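PDB 5OQR: condensin complex subunit 3 from Schizosaccharomyces pombe, which acts as a regulatory subunit of condensin, the complex required to convert interphase chromatin into mitotic-like condensed chromosomes. Local coordinates for residues 81-86 and 116-121; 277-282 and 313-318; 304-309 and 360-365. All coordinates share one frame; numbering follows the deposited sequence.

Interaction 1. Residues 81-86 and 116-121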
# COMPACT_ATOMS: atom_id res chain seq x y z
N ILE A 81 18.77 24.29 -37.58
CA ILE A 81 18.24 22.94 -37.44
C ILE A 81 16.92 22.96 -36.67
O ILE A 81 15.97 22.24 -37.02
CB ILE A 81 19.28 22.02 -36.76
CG1 ILE A 81 18.80 20.57 -36.77
CG2 ILE A 81 19.54 22.47 -35.34
CD1 ILE A 81 19.81 19.58 -36.21
N LEU A 82 16.84 23.79 -35.63
CA LEU A 82 15.59 23.87 -34.87
C LEU A 82 14.50 24.54 -35.68
O LEU A 82 13.33 24.13 -35.63
CB LEU A 82 15.83 24.63 -33.56
CG LEU A 82 16.65 23.92 -32.48
CD1 LEU A 82 16.80 24.83 -31.27
CD2 LEU A 82 16.03 22.59 -32.07
N LYS A 83 14.84 25.58 -36.45
CA LYS A 83 13.85 26.24 -37.29
C LYS A 83 13.31 25.28 -38.34
O LYS A 83 12.12 25.32 -38.67
CB LYS A 83 14.46 27.47 -37.96
CG LYS A 83 14.70 28.63 -37.01
CD LYS A 83 14.86 29.94 -37.77
CE LYS A 83 13.53 30.44 -38.30
NZ LYS A 83 13.67 31.11 -39.62
N HIS A 84 14.16 24.41 -38.89
CA HIS A 84 13.72 23.48 -39.92
C HIS A 84 12.81 22.41 -39.34
O HIS A 84 11.81 22.03 -39.96
CB HIS A 84 14.92 22.84 -40.60
CG HIS A 84 14.56 21.68 -41.48
ND1 HIS A 84 14.28 21.82 -42.82
CD2 HIS A 84 14.43 20.36 -41.20
CE1 HIS A 84 13.99 20.63 -43.33
NE2 HIS A 84 14.08 19.73 -42.37
N ILE A 85 13.14 21.90 -38.15
CA ILE A 85 12.44 20.74 -37.61
C ILE A 85 11.18 21.12 -36.83
O ILE A 85 10.27 20.29 -36.71
CB ILE A 85 13.39 19.93 -36.71
CG1 ILE A 85 14.66 19.57 -37.48
CG2 ILE A 85 12.71 18.64 -36.24
CD1 ILE A 85 15.76 19.09 -36.60
N LEU A 86 11.10 22.34 -36.29
CA LEU A 86 9.90 22.74 -35.57
C LEU A 86 8.67 22.75 -36.48
O LEU A 86 7.55 22.62 -35.99
CB LEU A 86 10.09 24.12 -34.93
CG LEU A 86 10.37 25.33 -35.83
CD1 LEU A 86 9.10 25.91 -36.45
CD2 LEU A 86 11.08 26.40 -35.01
N ASP A 116 15.21 34.77 -28.84
CA ASP A 116 13.94 34.81 -28.13
C ASP A 116 12.79 34.33 -29.01
O ASP A 116 11.96 33.52 -28.58
CB ASP A 116 13.67 36.23 -27.62
CG ASP A 116 12.45 36.31 -26.72
OD1 ASP A 116 12.61 36.65 -25.53
OD2 ASP A 116 11.34 36.04 -27.20
N ASP A 117 12.73 34.81 -30.25
CA ASP A 117 11.67 34.37 -31.15
C ASP A 117 11.73 32.86 -31.37
O ASP A 117 10.69 32.20 -31.49
CB ASP A 117 11.76 35.12 -32.48
CG ASP A 117 11.13 36.49 -32.41
OD1 ASP A 117 10.70 37.01 -33.47
OD2 ASP A 117 11.05 37.06 -31.30
N LEU A 118 12.94 32.30 -31.43
CA LEU A 118 13.06 30.85 -31.44
C LEU A 118 12.60 30.26 -30.12
O LEU A 118 12.07 29.14 -30.09
CB LEU A 118 14.52 30.45 -31.72
CG LEU A 118 14.83 28.96 -31.81
CD1 LEU A 118 14.08 28.32 -32.97
CD2 LEU A 118 16.32 28.73 -31.96
N TYR A 119 12.77 31.00 -29.02
CA TYR A 119 12.33 30.53 -27.71
C TYR A 119 10.80 30.48 -27.63
O TYR A 119 10.23 29.46 -27.24
CB TYR A 119 12.90 31.44 -26.62
CG TYR A 119 12.76 30.94 -25.20
CD1 TYR A 119 11.51 30.84 -24.59
CD2 TYR A 119 13.88 30.59 -24.46
CE1 TYR A 119 11.39 30.39 -23.29
CE2 TYR A 119 13.76 30.14 -23.15
CZ TYR A 119 12.51 30.04 -22.58
OH TYR A 119 12.39 29.60 -21.28
N ASN A 120 10.14 31.58 -28.00
CA ASN A 120 8.68 31.64 -27.86
C ASN A 120 8.00 30.63 -28.76
O ASN A 120 7.12 29.88 -28.32
CB ASN A 120 8.19 33.06 -28.17
CG ASN A 120 8.94 34.13 -27.42
OD1 ASN A 120 8.92 34.17 -26.19
ND2 ASN A 120 9.60 35.01 -28.16
N THR A 121 8.38 30.61 -30.04
CA THR A 121 7.73 29.70 -30.99
C THR A 121 7.84 28.26 -30.53
O THR A 121 6.85 27.53 -30.49
CB THR A 121 8.35 29.87 -32.38
OG1 THR A 121 9.77 29.66 -32.30
CG2 THR A 121 8.07 31.27 -32.92

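Interaction 2. Residues 277-282 and 313-318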
# COMPACT_ATOMS: atom_id res chain seq x y z
N VAL A 277 8.15 3.71 12.22
CA VAL A 277 9.01 4.02 11.08
C VAL A 277 10.46 4.10 11.51
O VAL A 277 11.37 3.68 10.78
CB VAL A 277 8.54 5.33 10.41
CG1 VAL A 277 9.52 5.75 9.32
CG2 VAL A 277 7.15 5.16 9.84
N ALA A 278 10.72 4.64 12.71
CA ALA A 278 12.10 4.80 13.17
C ALA A 278 12.76 3.44 13.37
O ALA A 278 13.94 3.27 13.05
CB ALA A 278 12.13 5.61 14.46
N VAL A 279 12.02 2.47 13.91
CA VAL A 279 12.57 1.13 14.08
C VAL A 279 12.91 0.53 12.72
O VAL A 279 14.01 0.01 12.50
CB VAL A 279 11.59 0.24 14.85
CG1 VAL A 279 12.07 -1.21 14.89
CG2 VAL A 279 11.40 0.76 16.26
N LEU A 280 11.96 0.59 11.78
CA LEU A 280 12.19 0.03 10.46
C LEU A 280 13.39 0.67 9.77
O LEU A 280 14.20 -0.03 9.15
CB LEU A 280 10.93 0.19 9.60
CG LEU A 280 10.99 -0.28 8.15
CD1 LEU A 280 11.21 -1.78 8.08
CD2 LEU A 280 9.73 0.12 7.42
N ALA A 281 13.52 1.99 9.89
CA ALA A 281 14.67 2.67 9.29
C ALA A 281 15.98 2.14 9.85
O ALA A 281 16.93 1.90 9.10
CB ALA A 281 14.56 4.18 9.52
N ILE A 282 16.05 1.94 11.17
CA ILE A 282 17.27 1.41 11.78
C ILE A 282 17.57 0.02 11.24
O ILE A 282 18.70 -0.28 10.85
CB ILE A 282 17.14 1.41 13.31
CG1 ILE A 282 17.05 2.84 13.84
CG2 ILE A 282 18.32 0.69 13.96
CD1 ILE A 282 16.66 2.94 15.30
N LEU A 313 17.61 3.06 19.77
CA LEU A 313 18.67 2.36 19.05
C LEU A 313 19.06 1.07 19.74
O LEU A 313 19.27 0.04 19.09
CB LEU A 313 19.88 3.28 18.90
CG LEU A 313 21.10 2.65 18.21
CD1 LEU A 313 20.76 2.21 16.79
CD2 LEU A 313 22.26 3.62 18.21
N ALA A 314 19.17 1.09 21.07
CA ALA A 314 19.53 -0.11 21.80
C ALA A 314 18.44 -1.17 21.70
O ALA A 314 18.73 -2.36 21.51
CB ALA A 314 19.82 0.23 23.26
N ARG A 315 17.18 -0.76 21.82
CA ARG A 315 16.07 -1.71 21.73
C ARG A 315 16.00 -2.35 20.35
O ARG A 315 15.68 -3.53 20.22
CB ARG A 315 14.76 -1.01 22.08
CG ARG A 315 13.50 -1.78 21.69
CD ARG A 315 13.00 -1.36 20.31
NE ARG A 315 11.73 -2.00 19.96
CZ ARG A 315 10.55 -1.40 19.96
NH1 ARG A 315 9.47 -2.08 19.63
NH2 ARG A 315 10.43 -0.11 20.27
N THR A 316 16.30 -1.57 19.30
CA THR A 316 16.27 -2.12 17.95
C THR A 316 17.49 -3.01 17.70
O THR A 316 17.36 -4.08 17.10
CB THR A 316 16.21 -0.99 16.92
OG1 THR A 316 15.13 -0.11 17.24
CG2 THR A 316 16.00 -1.56 15.53
N PHE A 317 18.67 -2.56 18.13
CA PHE A 317 19.87 -3.39 18.03
C PHE A 317 19.65 -4.74 18.70
O PHE A 317 19.98 -5.79 18.14
CB PHE A 317 21.05 -2.64 18.65
CG PHE A 317 22.27 -3.49 18.85
CD1 PHE A 317 23.25 -3.56 17.88
CD2 PHE A 317 22.45 -4.20 20.03
CE1 PHE A 317 24.37 -4.33 18.06
CE2 PHE A 317 23.58 -4.97 20.22
CZ PHE A 317 24.54 -5.04 19.23
N ASN A 318 19.09 -4.72 19.91
CA ASN A 318 18.77 -5.96 20.60
C ASN A 318 17.73 -6.77 19.82
O ASN A 318 17.80 -8.00 19.77
CB ASN A 318 18.27 -5.64 22.01
CG ASN A 318 17.95 -6.88 22.82
OD1 ASN A 318 18.84 -7.64 23.19
ND2 ASN A 318 16.67 -7.09 23.11

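Interaction 3. Residues 304-309 and 360-365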
# COMPACT_ATOMS: atom_id res chain seq x y z
N LEU A 304 23.48 5.49 31.28
CA LEU A 304 23.23 6.53 32.27
C LEU A 304 22.85 7.86 31.65
O LEU A 304 22.34 8.74 32.36
CB LEU A 304 24.46 6.72 33.17
CG LEU A 304 25.00 5.44 33.81
CD1 LEU A 304 26.26 5.75 34.61
CD2 LEU A 304 23.96 4.77 34.68
N GLU A 305 23.08 8.04 30.36
CA GLU A 305 22.74 9.25 29.63
C GLU A 305 21.78 8.94 28.49
O GLU A 305 21.92 9.45 27.38
CB GLU A 305 24.00 9.93 29.10
CG GLU A 305 24.96 10.40 30.18
CD GLU A 305 26.31 10.81 29.62
OE1 GLU A 305 27.33 10.22 30.05
OE2 GLU A 305 26.35 11.70 28.75
N LEU A 306 20.79 8.10 28.75
CA LEU A 306 19.88 7.66 27.71
C LEU A 306 19.02 8.82 27.20
O LEU A 306 18.63 9.72 27.94
CB LEU A 306 18.98 6.54 28.22
CG LEU A 306 19.60 5.15 28.29
CD1 LEU A 306 18.69 4.20 29.04
CD2 LEU A 306 19.90 4.61 26.90
N THR A 307 18.73 8.77 25.90
CA THR A 307 17.82 9.69 25.24
C THR A 307 16.73 8.88 24.54
O THR A 307 16.76 7.65 24.53
CB THR A 307 18.56 10.58 24.23
OG1 THR A 307 18.92 9.82 23.08
CG2 THR A 307 19.81 11.18 24.85
N ALA A 308 15.76 9.58 23.96
CA ALA A 308 14.73 8.90 23.19
C ALA A 308 15.34 8.15 22.02
O ALA A 308 15.03 6.98 21.78
CB ALA A 308 13.69 9.91 22.71
N GLU A 309 16.23 8.81 21.28
CA GLU A 309 16.87 8.17 20.14
C GLU A 309 17.88 7.13 20.60
O GLU A 309 17.97 6.04 20.02
CB GLU A 309 17.56 9.22 19.26
CG GLU A 309 16.62 10.28 18.71
CD GLU A 309 16.33 11.39 19.71
OE1 GLU A 309 16.83 11.31 20.85
OE2 GLU A 309 15.58 12.33 19.36
N CYS A 360 9.19 8.54 29.54
CA CYS A 360 8.20 7.53 29.21
C CYS A 360 8.63 6.71 28.00
O CYS A 360 8.51 5.48 27.99
CB CYS A 360 6.84 8.18 28.96
SG CYS A 360 6.05 8.85 30.42
N PHE A 361 9.16 7.38 26.97
CA PHE A 361 9.64 6.68 25.79
C PHE A 361 10.85 5.83 26.12
O PHE A 361 10.96 4.69 25.64
CB PHE A 361 9.96 7.69 24.69
CG PHE A 361 10.30 7.07 23.37
CD1 PHE A 361 9.31 6.50 22.58
CD2 PHE A 361 11.61 7.05 22.91
CE1 PHE A 361 9.62 5.93 21.37
CE2 PHE A 361 11.92 6.47 21.70
CZ PHE A 361 10.92 5.91 20.93
N ILE A 362 11.78 6.35 26.93
CA ILE A 362 12.97 5.60 27.30
C ILE A 362 12.59 4.35 28.08
O ILE A 362 13.06 3.25 27.80
CB ILE A 362 13.94 6.49 28.09
CG1 ILE A 362 14.45 7.63 27.21
CG2 ILE A 362 15.12 5.68 28.62
CD1 ILE A 362 15.13 8.74 27.97
N ILE A 363 11.74 4.51 29.10
CA ILE A 363 11.29 3.37 29.89
C ILE A 363 10.61 2.35 28.99
O ILE A 363 10.80 1.14 29.15
CB ILE A 363 10.37 3.84 31.03
CG1 ILE A 363 11.17 4.67 32.04
CG2 ILE A 363 9.70 2.65 31.73
CD1 ILE A 363 10.32 5.44 33.02
N GLU A 364 9.80 2.82 28.04
CA GLU A 364 9.16 1.93 27.09
C GLU A 364 10.18 1.05 26.38
O GLU A 364 10.01 -0.17 26.28
CB GLU A 364 8.36 2.76 26.08
CG GLU A 364 7.52 1.95 25.12
CD GLU A 364 6.67 2.84 24.23
OE1 GLU A 364 6.49 2.50 23.04
OE2 GLU A 364 6.19 3.88 24.72
N GLN A 365 11.26 1.65 25.89
CA GLN A 365 12.29 0.88 25.20
C GLN A 365 12.94 -0.14 26.12
O GLN A 365 13.23 -1.26 25.70
CB GLN A 365 13.34 1.83 24.60
CG GLN A 365 12.77 2.85 23.62
CD GLN A 365 11.81 2.23 22.63
OE1 GLN A 365 12.06 1.17 22.08
NE2 GLN A 365 10.68 2.89 22.42

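Interaction 1. Residues 81-86 and 116-121
L82, K83 and L86 on one side and L118 and T121 on the other join helix 78-86, in HEAT repeat 2, to helix 116-129, in HEAT repeat 3. The two segments run roughly in the same direction, their axes 29° apart and 11.2 Å from each other at closest approach, so the backbones stay well separated and side chains alone span the gap. L82 comes first: its CD1 methyl lies 4.0 Å from CD2 of L118, and the two leucine side chains meet at about a right angle. L82 also touches I104 of helix 94-108, which ties the buried end of the contact to the helix linking the two segments. One residue on, K83 lends only the aliphatic start of its chain, with CG 4.1 Å from CD1 of L118, while bends further out carry its amine away from helix 116-129. A turn later L86 brings CD2 to 4.1 Å from the same CD1 of L118. That CD2 of L86 is also 4.4 Å from OG1 of T121. L118 is thus the shared partner: with CG anti to its backbone N (chi1 -178°), it points CD2 to the end of L82, while CD1 meets K83 and L86 and also lies against CB of L82. The hydroxyl of T121 is turned back on its own helix, giving its hydrogen to the carbonyl O of D117 at 2.8 Å. No hydrogen bond crosses, and with K83 and T121 exposed at the margin, cohesion here rests on van der Waals contact between leucine methyls.

Interaction 2. Residues 277-282 and 313-318
I282 and T316 meet at the middle of a helix-on-helix contact of the alpha-solenoid, the fold built by HEAT repeats, where helix 275-288 packs on helix 308-324. The segments cross at -56° with their axes 9.9 Å apart, and the nearest CA atoms are those of V279 and T316. I282 holds CG2 anti to its backbone N, which directs that methyl to 3.6 Å from CG2 of T316; its CD1 reaches the hydroxyl side of the same threonine, 3.9 Å from OG1. T316 therefore meets the isoleucine with both branches. From the neighbouring turn V279 comes at a slant with both methyls toward T316, CG1 against CG2 and OG1 and CG2 against OG1, each 4.0 Å away. L313 stretches out with CG anti to N (chi1 177°) and lays CD1 4.0 Å from CG2 of I282, adding a second apolar partner to the same methyl. The OG1 of T316 is hydrogen-bonded to the carbonyl O of L312, one turn back in its own helix, so the buried hydroxyl is satisfied there. R315 bends at chi2 (-93°), which brings its guanidinium back beside V279; NE makes a salt bridge to E319, NH2 a hydrogen bond to Q365, and Y368 adds a cation-pi contact. Over one face of that guanidinium, offset toward the rim, sits CG2 of V279, 4.2 Å from NH2.

Interaction 3. Residues 304-309 and 360-365
A308 and I362 bring their CA atoms to 5.6 Å where the chain, having left helical geometry at E305, passes through two extended residues, L306 and T307, and enters helix 308-324 alongside helix 356-372. I362 packs against this extended link. Its CG1 is anti to the carbonyl carbon (chi1 -64°), which lays the longer branch along the backbone: CG1 rests 3.5 Å from the carbonyl O of T307, and CD1 lies 3.6 Å from the carbonyl O of L306. The shorter branch goes to the leucine, with CG2 3.9 Å from CD1 of L306, the two side chains meeting at a slant. Were I362 cut back to an alanine, L306 would probably lose the CG2 methyl it packs on, and a gap would be likely to open against the carbonyls of L306 and T307. F361, the residue before I362, reaches A308 from a different direction: its ring carbon CD2 is 3.5 Å from the alanine CB, and the ring edge is turned to the carbonyl O of A308, which lies near the ring plane. The amide of Q365 lies over one face of the F361 ring, toward its rim, while its OE1 is hydrogen-bonded to R315. T307 is the N-cap of helix 308-324, its OG1 accepting a hydrogen bond from the backbone N of S310, while its bond to E309 OE1 is weak. No hydrogen bond links the two segments themselves, but A308 N is bonded to E358, earlier in helix 356-372. Around this joint F361 also leans on L312 of helix 308-324, I362 touches Q346 of helix 336-348, and I363 packs on that same helix and on L401 of helix 399-412, so helix 356-372 sits among its helical neighbours.

Overall arrangement
Interaction 1 stands apart near the N-terminal end, its centre 56 Å from that of interaction 2 and 64 Å from that of interaction 3, and it is only partly buried. The other two are buried, have centres 13 Å apart and share helix 308-324: interaction 3 takes its first two residues and the link before it, interaction 2 its middle. R315 NH2 and Q365 OE1, 2.8 Å apart, join them by a probable hydrogen bond. None of the three has a hydrogen bond between its own segments. Leucine methyls carry interaction 1, mainly beta-branched side chains interaction 2, with a leucine and an arginine at its edges, and in interaction 3 an isoleucine and a phenylalanine meet backbone carbonyls.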